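Side-chain contacts in myosin regulatory light chain (Physarum polycephalum, PDB 2BL0), which probably binds calcium through its EF-hands and acts as a light chain of a myosin motor: residues I93-L98 with E116-V121; P38-L43 with L105-T110; E9-F14 with A58-V63. One frame throughout, in Å; residues are numbered along the deposited sequence.

Interaction 3 is the fully buried contact: sulfur and phenyl rings meet between helices 4-14 and 57-64, close to the bound calcium ion. Interaction 1, about 32 Å away between centres and on the other side of the chain's centre, again joins an EF-hand helix to the next hand, but is only partly buried and mixes a carboxylate with apolar groups. Interaction 2 lies between the two halves of the chain, where the start of helix 40-50 meets the loop after helix 95-104; it is polar and watered. Helix 111-118, which carries one side of interaction 1, also packs on Leu-109 of interaction 2, Leu-117 CD1 and Leu-109 CD1 being 3.7 Å apart.

Interaction 1: residues I93-L98 with E116-V121; sequences IQEAEL and ELMKEV
The carboxylate of Glu-95 rests against the thioether of Met-118 while OE1 makes a salt bridge to Arg-99, one helical turn further along the same helix. Across the contact Glu-95 has no hydrogen bond: its CD lies 3.7 Å from Met-118 SD, and OE1 is 4.0 Å from Met-118 CG. OE2, the other oxygen, points past the sulfur to Val-121, whose CG1 it approaches to 3.8 Å. Glu-95 is extended, with CG opposite the backbone N (chi1 -171°), and this stretches the acid across to the sulfur. The two side chains pass alongside each other in opposite directions, so Met-118 covers the aliphatic stem too, CG of Glu-95 being 3.8 Å from Met-118 SD. Met-118 is bent at chi2 (-54°) and again at chi3, which together bring its terminal methyl to Leu-98. There CE meets Leu-98 CD2 at 3.6 Å, an apolar touch. Arg-99 also packs on Met-118, and its salt bridge to OE1 probably limits rotation of the carboxylate. Leu-98 and Met-118 are buried, whereas Glu-95 and Val-121 are partly exposed. The contact joins helix 95-104, which carries Glu-97 of the inferred second calcium site, to helix 111-118 and the type I turn from Met-118 to Val-121; Phe-134 of helix 131-140 packs on Met-118 and Val-121, and Ile-129 of strand 128-130 on Glu-95 and Val-121.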
ATOM      1  N   ILE B  93     -11.816  29.056  20.330  1.00  9.82           N
ATOM      2  CA  ILE B  93     -10.867  29.041  21.420  1.00 10.62           C
ATOM      3  C   ILE B  93      -9.570  29.657  20.866  1.00 10.48           C
ATOM      4  O   ILE B  93      -9.306  29.595  19.665  1.00 10.87           O
ATOM      5  CB  ILE B  93     -10.674  27.587  21.909  1.00 11.07           C
ATOM      6  CG1 ILE B  93      -9.990  27.561  23.283  1.00 15.21           C
ATOM      7  CG2 ILE B  93      -9.994  26.725  20.841  1.00 10.28           C
ATOM      8  CD1 ILE B  93      -8.884  26.620  23.423  1.00 18.87           C
ATOM      9  N   GLN B  94      -8.792  30.297  21.718  1.00 10.17           N
ATOM     10  CA  GLN B  94      -7.498  30.815  21.276  1.00  9.66           C
ATOM     11  C   GLN B  94      -6.544  29.650  21.023  1.00 10.01           C
ATOM     12  O   GLN B  94      -6.422  28.746  21.851  1.00  9.41           O
ATOM     13  CB  GLN B  94      -6.955  31.790  22.313  1.00 10.00           C
ATOM     14  CG  GLN B  94      -7.819  33.049  22.458  1.00  9.23           C
ATOM     15  CD  GLN B  94      -7.938  33.836  21.162  1.00  9.96           C
ATOM     16  OE1 GLN B  94      -9.002  33.837  20.524  1.00 10.22           O
ATOM     17  NE2 GLN B  94      -6.846  34.533  20.775  1.00 11.13           N
ATOM     18  N   GLU B  95      -5.873  29.645  19.872  1.00 10.34           N
ATOM     19  CA  GLU B  95      -4.906  28.572  19.617  1.00 10.50           C
ATOM     20  C   GLU B  95      -3.875  28.462  20.741  1.00  9.66           C
ATOM     21  O   GLU B  95      -3.464  27.365  21.083  1.00  8.46           O
ATOM     22  CB  GLU B  95      -4.188  28.699  18.293  1.00 11.48           C
ATOM     23  CG  GLU B  95      -3.369  27.448  17.999  1.00 13.55           C
ATOM     24  CD  GLU B  95      -2.715  27.481  16.645  1.00 16.05           C
ATOM     25  OE1 GLU B  95      -1.480  27.622  16.574  1.00 17.62           O
ATOM     26  OE2 GLU B  95      -3.449  27.343  15.653  1.00 18.71           O
ATOM     27  N   ALA B  96      -3.474  29.580  21.332  1.00 10.06           N
ATOM     28  CA  ALA B  96      -2.496  29.528  22.419  1.00 10.67           C
ATOM     29  C   ALA B  96      -3.002  28.714  23.592  1.00 11.37           C
ATOM     30  O   ALA B  96      -2.228  28.002  24.215  1.00 11.72           O
ATOM     31  CB  ALA B  96      -2.145  30.914  22.904  1.00 11.03           C
ATOM     32  N   GLU B  97      -4.280  28.861  23.930  1.00 12.47           N
ATOM     33  CA  GLU B  97      -4.823  28.089  25.044  1.00 13.53           C
ATOM     34  C   GLU B  97      -4.878  26.605  24.696  1.00 13.58           C
ATOM     35  O   GLU B  97      -4.442  25.782  25.506  1.00 14.30           O
ATOM     36  CB  GLU B  97      -6.188  28.602  25.504  1.00 14.39           C
ATOM     37  CG  GLU B  97      -6.650  27.989  26.832  1.00 16.82           C
ATOM     38  CD  GLU B  97      -5.591  27.996  27.930  1.00 21.98           C
ATOM     39  OE1 GLU B  97      -4.682  28.877  27.947  1.00 25.68           O
ATOM     40  OE2 GLU B  97      -5.669  27.112  28.811  1.00 27.07           O
ATOM     41  N   LEU B  98      -5.369  26.288  23.500  1.00 12.92           N
ATOM     42  CA  LEU B  98      -5.393  24.920  22.966  1.00 13.44           C
ATOM     43  C   LEU B  98      -4.022  24.257  23.056  1.00 13.28           C
ATOM     44  O   LEU B  98      -3.904  23.136  23.562  1.00 12.02           O
ATOM     45  CB  LEU B  98      -5.866  24.917  21.507  1.00 13.21           C
ATOM     46  CG  LEU B  98      -5.986  23.548  20.813  1.00 16.39           C
ATOM     47  CD1 LEU B  98      -6.889  22.643  21.616  1.00 17.93           C
ATOM     48  CD2 LEU B  98      -6.430  23.669  19.372  1.00 17.12           C
ATOM     49  N   GLU B 116       2.215  19.199  14.235  1.00 13.17           N
ATOM     50  CA  GLU B 116       1.609  18.555  13.073  1.00 14.32           C
ATOM     51  C   GLU B 116       0.107  18.828  13.036  1.00 13.61           C
ATOM     52  O   GLU B 116      -0.469  19.072  11.971  1.00 13.92           O
ATOM     53  CB  GLU B 116       1.889  17.050  13.075  1.00 15.26           C
ATOM     54  CG  GLU B 116       1.940  16.448  11.677  1.00 17.90           C
ATOM     55  CD  GLU B 116       2.508  15.039  11.663  1.00 20.77           C
ATOM     56  OE1 GLU B 116       3.219  14.667  12.619  1.00 22.25           O
ATOM     57  OE2 GLU B 116       2.234  14.303  10.691  1.00 21.56           O
ATOM     58  N   LEU B 117      -0.511  18.801  14.210  1.00 14.06           N
ATOM     59  CA  LEU B 117      -1.933  19.125  14.371  1.00 14.03           C
ATOM     60  C   LEU B 117      -2.242  20.561  13.979  1.00 14.53           C
ATOM     61  O   LEU B 117      -3.235  20.827  13.282  1.00 15.29           O
ATOM     62  CB  LEU B 117      -2.360  18.904  15.819  1.00 14.31           C
ATOM     63  CG  LEU B 117      -2.452  17.429  16.220  1.00 13.17           C
ATOM     64  CD1 LEU B 117      -2.211  17.275  17.699  1.00 14.66           C
ATOM     65  CD2 LEU B 117      -3.815  16.859  15.854  1.00 12.81           C
ATOM     66  N   MET B 118      -1.384  21.485  14.400  1.00 14.30           N
ATOM     67  CA  MET B 118      -1.662  22.915  14.226  1.00 14.74           C
ATOM     68  C   MET B 118      -1.325  23.398  12.827  1.00 15.18           C
ATOM     69  O   MET B 118      -1.804  24.459  12.398  1.00 13.58           O
ATOM     70  CB  MET B 118      -0.919  23.764  15.262  1.00 14.66           C
ATOM     71  CG  MET B 118      -1.397  23.579  16.676  1.00 16.04           C
ATOM     72  SD  MET B 118      -3.182  23.845  16.890  1.00 17.99           S
ATOM     73  CE  MET B 118      -3.668  22.296  17.458  1.00 19.36           C
ATOM     74  N   LYS B 119      -0.535  22.621  12.093  1.00 15.86           N
ATOM     75  CA  LYS B 119      -0.197  22.985  10.718  1.00 17.25           C
ATOM     76  C   LYS B 119      -1.446  23.059   9.821  1.00 17.88           C
ATOM     77  O   LYS B 119      -1.451  23.780   8.827  1.00 19.25           O
ATOM     78  CB  LYS B 119       0.815  21.981  10.153  1.00 17.55           C
ATOM     79  CG  LYS B 119       1.568  22.437   8.904  1.00 18.98           C
ATOM     80  CD  LYS B 119       2.956  21.763   8.762  1.00 20.73           C
ATOM     81  CE  LYS B 119       2.922  20.252   8.992  1.00 22.44           C
ATOM     82  NZ  LYS B 119       4.279  19.608   9.074  1.00 24.35           N
ATOM     83  N   GLU B 120      -2.504  22.331  10.182  1.00 18.47           N
ATOM     84  CA  GLU B 120      -3.688  22.176   9.329  1.00 18.88           C
ATOM     85  C   GLU B 120      -4.848  23.044   9.849  1.00 18.66           C
ATOM     86  O   GLU B 120      -5.987  22.944   9.360  1.00 18.64           O
ATOM     87  CB  GLU B 120      -4.108  20.689   9.249  0.62 19.16           C
ATOM     88  CG  GLU B 120      -3.365  19.856   8.197  0.62 19.64           C
ATOM     89  CD  GLU B 120      -4.164  18.657   7.670  0.62 20.45           C
ATOM     90  OE1 GLU B 120      -3.552  17.755   7.057  0.62 19.82           O
ATOM     91  OE2 GLU B 120      -5.402  18.596   7.872  0.62 20.80           O
ATOM     92  N   VAL B 121      -4.525  23.951  10.786  1.00 17.41           N
ATOM     93  CA  VAL B 121      -5.515  24.702  11.536  1.00 16.43           C
ATOM     94  C   VAL B 121      -5.459  26.202  11.246  1.00 15.93           C
ATOM     95  O   VAL B 121      -4.443  26.866  11.473  1.00 15.65           O
ATOM     96  CB  VAL B 121      -5.329  24.454  13.041  1.00 16.37           C
ATOM     97  CG1 VAL B 121      -6.186  25.396  13.864  1.00 15.61           C
ATOM     98  CG2 VAL B 121      -5.645  23.017  13.349  1.00 16.66           C
TER

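Interaction 2: residues P38-L43 with L105-T110; sequences PTNAEL and LGDALT
Asn-40 and Asp-107 meet flat on flat: their amide and carboxylate planes are only 7° apart and stacked, with Asn-40 CG 3.5 Å from Asp-107 CG. The side chains come from opposite directions; Asn-40 keeps CG beside its backbone N (chi1 -77°), which lays the amide against the acid, Asn-40 ND2 being 3.5 Å from Asp-107 CB. The carboxylate's OD2 sits at the start of helix 40-50, where Asn-40 N gives it a weak hydrogen bond of 3.4 Å (150° at the hydrogen). In the next shell, one water donates to Asp-107 OD2 and accepts from Ala-41 N at 3.1 Å, extending the acid's hold to a second amide of the helix. A second water accepts from Asn-40 ND2 (3.0 Å) and donates to Ala-108 O (2.9 Å). Behind these, Thr-39 and Glu-42 form a capping box: Glu-42 N donates to Thr-39 OG1, and Thr-39 N to Glu-42 OE1. Asp-107 is the centre of an inverse gamma turn, and its O is bonded by a basic side chain of another protein chain. Replacing Asn-40 with a leucine would probably leave the second water without its ND2 partner and put a bulky apolar group against the carboxylate. The acid's charge is likely to be favoured at this helix N-terminus, and the junction probably rests on a stacked amide and carboxylate, one weak N-H bond and bridging waters.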
ATOM      1  N   PRO B  38      -7.619   4.810  21.824  1.00  5.76           N
ATOM      2  CA  PRO B  38      -7.566   4.606  23.264  1.00  5.74           C
ATOM      3  C   PRO B  38      -6.987   5.828  23.957  1.00  5.08           C
ATOM      4  O   PRO B  38      -6.069   6.472  23.436  1.00  4.96           O
ATOM      5  CB  PRO B  38      -6.610   3.416  23.413  1.00  5.12           C
ATOM      6  CG  PRO B  38      -5.784   3.477  22.245  1.00  5.50           C
ATOM      7  CD  PRO B  38      -6.611   4.007  21.116  1.00  6.16           C
ATOM      8  N   THR B  39      -7.487   6.114  25.145  1.00  5.06           N
ATOM      9  CA  THR B  39      -6.832   7.085  26.013  1.00  5.23           C
ATOM     10  C   THR B  39      -5.595   6.406  26.574  1.00  5.07           C
ATOM     11  O   THR B  39      -5.447   5.187  26.450  1.00  3.55           O
ATOM     12  CB  THR B  39      -7.741   7.529  27.141  1.00  5.55           C
ATOM     13  OG1 THR B  39      -8.007   6.425  28.018  1.00  7.05           O
ATOM     14  CG2 THR B  39      -9.112   7.978  26.616  1.00  5.86           C
ATOM     15  N   ASN B  40      -4.723   7.189  27.212  1.00  5.85           N
ATOM     16  CA  ASN B  40      -3.528   6.649  27.841  1.00  6.23           C
ATOM     17  C   ASN B  40      -3.884   5.610  28.888  1.00  6.40           C
ATOM     18  O   ASN B  40      -3.197   4.596  29.003  1.00  5.45           O
ATOM     19  CB  ASN B  40      -2.711   7.742  28.531  1.00  6.91           C
ATOM     20  CG  ASN B  40      -1.912   8.576  27.571  1.00  7.02           C
ATOM     21  OD1 ASN B  40      -2.145   8.569  26.351  1.00 11.24           O
ATOM     22  ND2 ASN B  40      -0.957   9.334  28.124  1.00 10.03           N
ATOM     23  N   ALA B  41      -4.939   5.898  29.671  1.00  7.05           N
ATOM     24  CA  ALA B  41      -5.435   4.994  30.721  1.00  7.28           C
ATOM     25  C   ALA B  41      -5.860   3.650  30.146  1.00  6.97           C
ATOM     26  O   ALA B  41      -5.473   2.585  30.638  1.00  7.58           O
ATOM     27  CB  ALA B  41      -6.639   5.638  31.446  1.00  8.14           C
ATOM     28  N   GLU B  42      -6.664   3.719  29.088  1.00  7.24           N
ATOM     29  CA  GLU B  42      -7.185   2.531  28.444  1.00  7.17           C
ATOM     30  C   GLU B  42      -6.051   1.711  27.871  1.00  6.41           C
ATOM     31  O   GLU B  42      -5.997   0.486  28.032  1.00  5.89           O
ATOM     32  CB  GLU B  42      -8.175   2.916  27.348  1.00  7.99           C
ATOM     33  CG  GLU B  42      -9.475   3.451  27.922  1.00  9.82           C
ATOM     34  CD  GLU B  42     -10.350   4.190  26.916  1.00 13.87           C
ATOM     35  OE1 GLU B  42      -9.936   4.412  25.753  1.00 10.53           O
ATOM     36  OE2 GLU B  42     -11.473   4.584  27.336  1.00 16.98           O
ATOM     37  N   LEU B  43      -5.132   2.388  27.194  1.00  5.59           N
ATOM     38  CA  LEU B  43      -3.990   1.709  26.590  1.00  6.14           C
ATOM     39  C   LEU B  43      -3.142   1.064  27.651  1.00  6.25           C
ATOM     40  O   LEU B  43      -2.641  -0.036  27.455  1.00  6.36           O
ATOM     41  CB  LEU B  43      -3.127   2.683  25.781  1.00  5.63           C
ATOM     42  CG  LEU B  43      -1.955   2.118  24.982  1.00  5.32           C
ATOM     43  CD1 LEU B  43      -2.376   0.971  24.079  1.00  6.02           C
ATOM     44  CD2 LEU B  43      -1.307   3.230  24.200  1.00  4.53           C
ATOM     45  N   LEU B 105      -1.376  19.522  30.306  1.00 16.56           N
ATOM     46  CA  LEU B 105      -2.367  18.871  31.148  1.00 16.12           C
ATOM     47  C   LEU B 105      -2.742  17.513  30.579  1.00 15.28           C
ATOM     48  O   LEU B 105      -2.470  17.209  29.413  1.00 14.37           O
ATOM     49  CB  LEU B 105      -3.633  19.731  31.271  1.00 16.07           C
ATOM     50  CG  LEU B 105      -3.578  20.978  32.167  1.00 18.16           C
ATOM     51  CD1 LEU B 105      -2.852  20.708  33.501  1.00 18.57           C
ATOM     52  CD2 LEU B 105      -2.945  22.149  31.445  1.00 19.13           C
ATOM     53  N   GLY B 106      -3.367  16.713  31.432  1.00 14.10           N
ATOM     54  CA  GLY B 106      -3.921  15.435  31.034  1.00 13.83           C
ATOM     55  C   GLY B 106      -2.886  14.510  30.432  1.00 12.79           C
ATOM     56  O   GLY B 106      -1.738  14.435  30.909  1.00 13.63           O
ATOM     57  N   ASP B 107      -3.305  13.830  29.367  1.00 11.77           N
ATOM     58  CA  ASP B 107      -2.469  12.892  28.617  1.00 11.01           C
ATOM     59  C   ASP B 107      -1.655  13.673  27.597  1.00 10.82           C
ATOM     60  O   ASP B 107      -1.858  13.566  26.388  1.00  9.18           O
ATOM     61  CB  ASP B 107      -3.362  11.861  27.924  1.00 10.66           C
ATOM     62  CG  ASP B 107      -4.089  10.962  28.907  1.00  9.89           C
ATOM     63  OD1 ASP B 107      -3.695  10.913  30.101  1.00 10.08           O
ATOM     64  OD2 ASP B 107      -5.049  10.240  28.560  1.00 11.22           O
ATOM     65  N   ALA B 108      -0.732  14.470  28.123  1.00 11.34           N
ATOM     66  CA  ALA B 108      -0.015  15.479  27.358  1.00 11.53           C
ATOM     67  C   ALA B 108       0.609  14.954  26.059  1.00 11.83           C
ATOM     68  O   ALA B 108       1.292  13.921  26.052  1.00 11.10           O
ATOM     69  CB  ALA B 108       1.063  16.104  28.229  1.00 12.13           C
ATOM     70  N   LEU B 109       0.383  15.687  24.971  1.00 11.99           N
ATOM     71  CA  LEU B 109       0.995  15.379  23.679  1.00 12.61           C
ATOM     72  C   LEU B 109       2.435  15.902  23.616  1.00 13.02           C
ATOM     73  O   LEU B 109       2.847  16.725  24.427  1.00 12.26           O
ATOM     74  CB  LEU B 109       0.167  15.989  22.546  1.00 12.88           C
ATOM     75  CG  LEU B 109      -1.344  15.718  22.545  1.00 14.50           C
ATOM     76  CD1 LEU B 109      -1.965  16.424  21.333  1.00 16.15           C
ATOM     77  CD2 LEU B 109      -1.631  14.260  22.525  1.00 16.50           C
ATOM     78  N   THR B 110       3.213  15.391  22.667  1.00 13.62           N
ATOM     79  CA  THR B 110       4.544  15.918  22.410  1.00 14.04           C
ATOM     80  C   THR B 110       4.446  17.172  21.558  1.00 13.97           C
ATOM     81  O   THR B 110       3.472  17.371  20.834  1.00 13.66           O
ATOM     82  CB  THR B 110       5.431  14.893  21.673  1.00 14.11           C
ATOM     83  OG1 THR B 110       4.951  14.699  20.335  1.00 13.66           O
ATOM     84  CG2 THR B 110       5.366  13.500  22.317  1.00 15.04           C
TER
HETATM   85  O   HOH W   1      -6.333   8.629  29.967  1.00 33.03           O
HETATM   86  O   HOH W   2       0.992  11.637  27.740  1.00 46.47           O

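Interaction 3: residues E9-F14 with A58-V63; sequences ECFQIF and ATFKTV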
ATOM      1  N   GLU B   9      -2.111  -5.968   7.065  1.00  7.10           N
ATOM      2  CA  GLU B   9      -1.290  -5.030   6.322  1.00  6.44           C
ATOM      3  C   GLU B   9      -0.646  -4.029   7.257  1.00  6.07           C
ATOM      4  O   GLU B   9       0.536  -3.706   7.138  1.00  5.79           O
ATOM      5  CB  GLU B   9      -2.166  -4.278   5.308  1.00  6.87           C
ATOM      6  CG  GLU B   9      -1.440  -3.257   4.446  1.00  8.53           C
ATOM      7  CD  GLU B   9      -2.354  -2.536   3.473  1.00 11.83           C
ATOM      8  OE1 GLU B   9      -3.472  -2.137   3.858  1.00 10.34           O
ATOM      9  OE2 GLU B   9      -1.951  -2.383   2.312  1.00 12.45           O
ATOM     10  N   CYS B  10      -1.459  -3.496   8.160  1.00  5.21           N
ATOM     11  CA  CYS B  10      -0.977  -2.551   9.137  1.00  4.82           C
ATOM     12  C   CYS B  10       0.098  -3.171  10.003  1.00  4.37           C
ATOM     13  O   CYS B  10       1.161  -2.581  10.157  1.00  4.47           O
ATOM     14  CB  CYS B  10      -2.135  -2.027   9.986  1.00  4.40           C
ATOM     15  SG  CYS B  10      -1.639  -1.025  11.426  1.00  5.70           S
ATOM     16  N   PHE B  11      -0.151  -4.374  10.523  1.00  4.01           N
ATOM     17  CA  PHE B  11       0.819  -5.056  11.369  1.00  4.73           C
ATOM     18  C   PHE B  11       2.147  -5.234  10.637  1.00  4.73           C
ATOM     19  O   PHE B  11       3.203  -4.953  11.191  1.00  4.74           O
ATOM     20  CB  PHE B  11       0.281  -6.406  11.837  1.00  4.63           C
ATOM     21  CG  PHE B  11       1.206  -7.129  12.785  1.00  3.84           C
ATOM     22  CD1 PHE B  11       1.101  -6.938  14.170  1.00  5.20           C
ATOM     23  CD2 PHE B  11       2.158  -7.995  12.304  1.00  6.06           C
ATOM     24  CE1 PHE B  11       1.953  -7.586  15.040  1.00  3.35           C
ATOM     25  CE2 PHE B  11       3.000  -8.647  13.155  1.00  4.68           C
ATOM     26  CZ  PHE B  11       2.905  -8.455  14.526  1.00  4.26           C
ATOM     27  N   GLN B  12       2.077  -5.673   9.391  1.00  5.45           N
ATOM     28  CA  GLN B  12       3.277  -5.925   8.608  1.00  5.69           C
ATOM     29  C   GLN B  12       4.080  -4.645   8.389  1.00  6.10           C
ATOM     30  O   GLN B  12       5.302  -4.679   8.333  1.00  6.26           O
ATOM     31  CB  GLN B  12       2.925  -6.567   7.259  1.00  6.80           C
ATOM     32  CG  GLN B  12       2.365  -7.951   7.423  1.00  7.81           C
ATOM     33  CD  GLN B  12       2.013  -8.629   6.118  1.00 13.09           C
ATOM     34  OE1 GLN B  12       2.035  -9.852   6.050  1.00 15.77           O
ATOM     35  NE2 GLN B  12       1.688  -7.852   5.089  1.00 14.67           N
ATOM     36  N   ILE B  13       3.396  -3.512   8.262  1.00  5.52           N
ATOM     37  CA  ILE B  13       4.072  -2.229   8.102  1.00  5.72           C
ATOM     38  C   ILE B  13       4.850  -1.856   9.368  1.00  5.72           C
ATOM     39  O   ILE B  13       5.974  -1.376   9.278  1.00  5.82           O
ATOM     40  CB  ILE B  13       3.062  -1.128   7.668  1.00  6.51           C
ATOM     41  CG1 ILE B  13       2.690  -1.311   6.187  1.00  6.54           C
ATOM     42  CG2 ILE B  13       3.621   0.265   7.874  1.00  6.94           C
ATOM     43  CD1 ILE B  13       1.470  -0.556   5.790  1.00  7.48           C
ATOM     44  N   PHE B  14       4.260  -2.113  10.536  1.00  4.99           N
ATOM     45  CA  PHE B  14       4.916  -1.884  11.814  1.00  5.26           C
ATOM     46  C   PHE B  14       6.043  -2.882  12.083  1.00  5.48           C
ATOM     47  O   PHE B  14       7.008  -2.546  12.761  1.00  5.52           O
ATOM     48  CB  PHE B  14       3.907  -1.911  12.962  1.00  4.88           C
ATOM     49  CG  PHE B  14       3.204  -0.602  13.176  1.00  4.53           C
ATOM     50  CD1 PHE B  14       2.122  -0.230  12.397  1.00  5.58           C
ATOM     51  CD2 PHE B  14       3.637   0.265  14.165  1.00  8.35           C
ATOM     52  CE1 PHE B  14       1.486   1.007  12.584  1.00  6.44           C
ATOM     53  CE2 PHE B  14       3.032   1.479  14.352  1.00  7.97           C
ATOM     54  CZ  PHE B  14       1.955   1.864  13.572  1.00  7.90           C
ATOM     55  N   ALA B  58      -2.069 -12.095  15.858  1.00  6.07           N
ATOM     56  CA  ALA B  58      -3.274 -12.657  16.478  1.00  6.07           C
ATOM     57  C   ALA B  58      -3.711 -11.792  17.637  1.00  6.12           C
ATOM     58  O   ALA B  58      -4.883 -11.496  17.781  1.00  5.54           O
ATOM     59  CB  ALA B  58      -3.042 -14.099  16.940  1.00  6.96           C
ATOM     60  N   THR B  59      -2.747 -11.366  18.441  1.00  6.45           N
ATOM     61  CA  THR B  59      -2.992 -10.453  19.547  1.00  6.39           C
ATOM     62  C   THR B  59      -3.510  -9.089  19.083  1.00  6.26           C
ATOM     63  O   THR B  59      -4.511  -8.563  19.588  1.00  6.60           O
ATOM     64  CB  THR B  59      -1.711 -10.313  20.367  1.00  6.10           C
ATOM     65  OG1 THR B  59      -1.461 -11.559  21.066  1.00  8.47           O
ATOM     66  CG2 THR B  59      -1.846  -9.257  21.452  1.00  5.18           C
ATOM     67  N   PHE B  60      -2.855  -8.528  18.083  1.00  6.21           N
ATOM     68  CA  PHE B  60      -3.246  -7.243  17.552  1.00  5.73           C
ATOM     69  C   PHE B  60      -4.692  -7.296  17.099  1.00  6.48           C
ATOM     70  O   PHE B  60      -5.451  -6.379  17.381  1.00  6.40           O
ATOM     71  CB  PHE B  60      -2.344  -6.877  16.381  1.00  6.01           C
ATOM     72  CG  PHE B  60      -2.605  -5.522  15.788  1.00  5.73           C
ATOM     73  CD1 PHE B  60      -2.728  -4.380  16.592  1.00  7.28           C
ATOM     74  CD2 PHE B  60      -2.650  -5.366  14.421  1.00  5.48           C
ATOM     75  CE1 PHE B  60      -2.912  -3.138  16.005  1.00  7.67           C
ATOM     76  CE2 PHE B  60      -2.836  -4.127  13.854  1.00  7.58           C
ATOM     77  CZ  PHE B  60      -2.962  -3.020  14.649  1.00  6.75           C
ATOM     78  N   LYS B  61      -5.065  -8.366  16.394  1.00  6.56           N
ATOM     79  CA  LYS B  61      -6.459  -8.530  15.937  1.00  7.25           C
ATOM     80  C   LYS B  61      -7.437  -8.533  17.092  1.00  7.50           C
ATOM     81  O   LYS B  61      -8.458  -7.842  17.054  1.00  7.39           O
ATOM     82  CB  LYS B  61      -6.598  -9.829  15.148  1.00  7.97           C
ATOM     83  CG  LYS B  61      -6.049  -9.739  13.754  1.00  8.97           C
ATOM     84  CD  LYS B  61      -6.096 -11.103  13.068  1.00 10.49           C
ATOM     85  CE  LYS B  61      -5.583 -11.025  11.659  1.00 13.72           C
ATOM     86  NZ  LYS B  61      -5.787 -12.300  10.924  1.00 13.41           N
ATOM     87  N   THR B  62      -7.111  -9.314  18.113  1.00  8.31           N
ATOM     88  CA  THR B  62      -7.937  -9.483  19.288  1.00  8.86           C
ATOM     89  C   THR B  62      -8.119  -8.149  20.017  1.00  8.28           C
ATOM     90  O   THR B  62      -9.223  -7.786  20.394  1.00  8.57           O
ATOM     91  CB  THR B  62      -7.309 -10.530  20.246  1.00  9.38           C
ATOM     92  OG1 THR B  62      -7.168 -11.815  19.591  1.00 11.72           O
ATOM     93  CG2 THR B  62      -8.226 -10.802  21.390  1.00 11.39           C
ATOM     94  N   VAL B  63      -7.029  -7.426  20.218  1.00  8.06           N
ATOM     95  CA  VAL B  63      -7.062  -6.144  20.905  1.00  7.36           C
ATOM     96  C   VAL B  63      -7.873  -5.125  20.093  1.00  7.28           C
ATOM     97  O   VAL B  63      -8.738  -4.426  20.630  1.00  5.96           O
ATOM     98  CB  VAL B  63      -5.646  -5.622  21.169  1.00  7.75           C
ATOM     99  CG1 VAL B  63      -5.680  -4.165  21.685  1.00  7.75           C
ATOM    100  CG2 VAL B  63      -4.964  -6.491  22.187  1.00  9.05           C
TER
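Cys-10 and Phe-60 make a sulfur-aromatic contact. SG lies 5.1 Å from the ring centroid and 71° off the ring normal, an oblique approach, and its nearest ring atom is Phe-60 CZ at 4.0 Å. With its sulfur set opposite the backbone N (chi1 171°), Cys-10 sends SG out toward the far end of the phenyl, away from the part that Phe-11 meets. The remaining contacts across the helices are apolar. Phe-11 CB is 4.0 Å from Phe-60 CD2, and CD1 of the Phe-11 ring comes to 4.1 Å from both Phe-60 CD2 and CB. Phe-60 CD2 thus sits at the edge of the Phe-11 ring, near its plane, as the two side chains slide past each other in opposite directions. Helix 4-14 is the incoming helix of the first EF-hand, and Asp-15, directly after it, is among the residues that bind the calcium ion with Asp-17, Asp-19 and Lys-21. The ion lies about 7 Å from the Phe-11 side chain. Helix 57-64 follows strand 54-55, which pairs antiparallel with strand 22-23 of that hand. Further apolar partners of Phe-60 are Ile-7 of helix 4-14, Ala-30 of helix 27-33 and Leu-34, which also touches Cys-10; Phe-11 packs on Val-22. An aromatic side chain of another protein chain packs on Cys-10 as well.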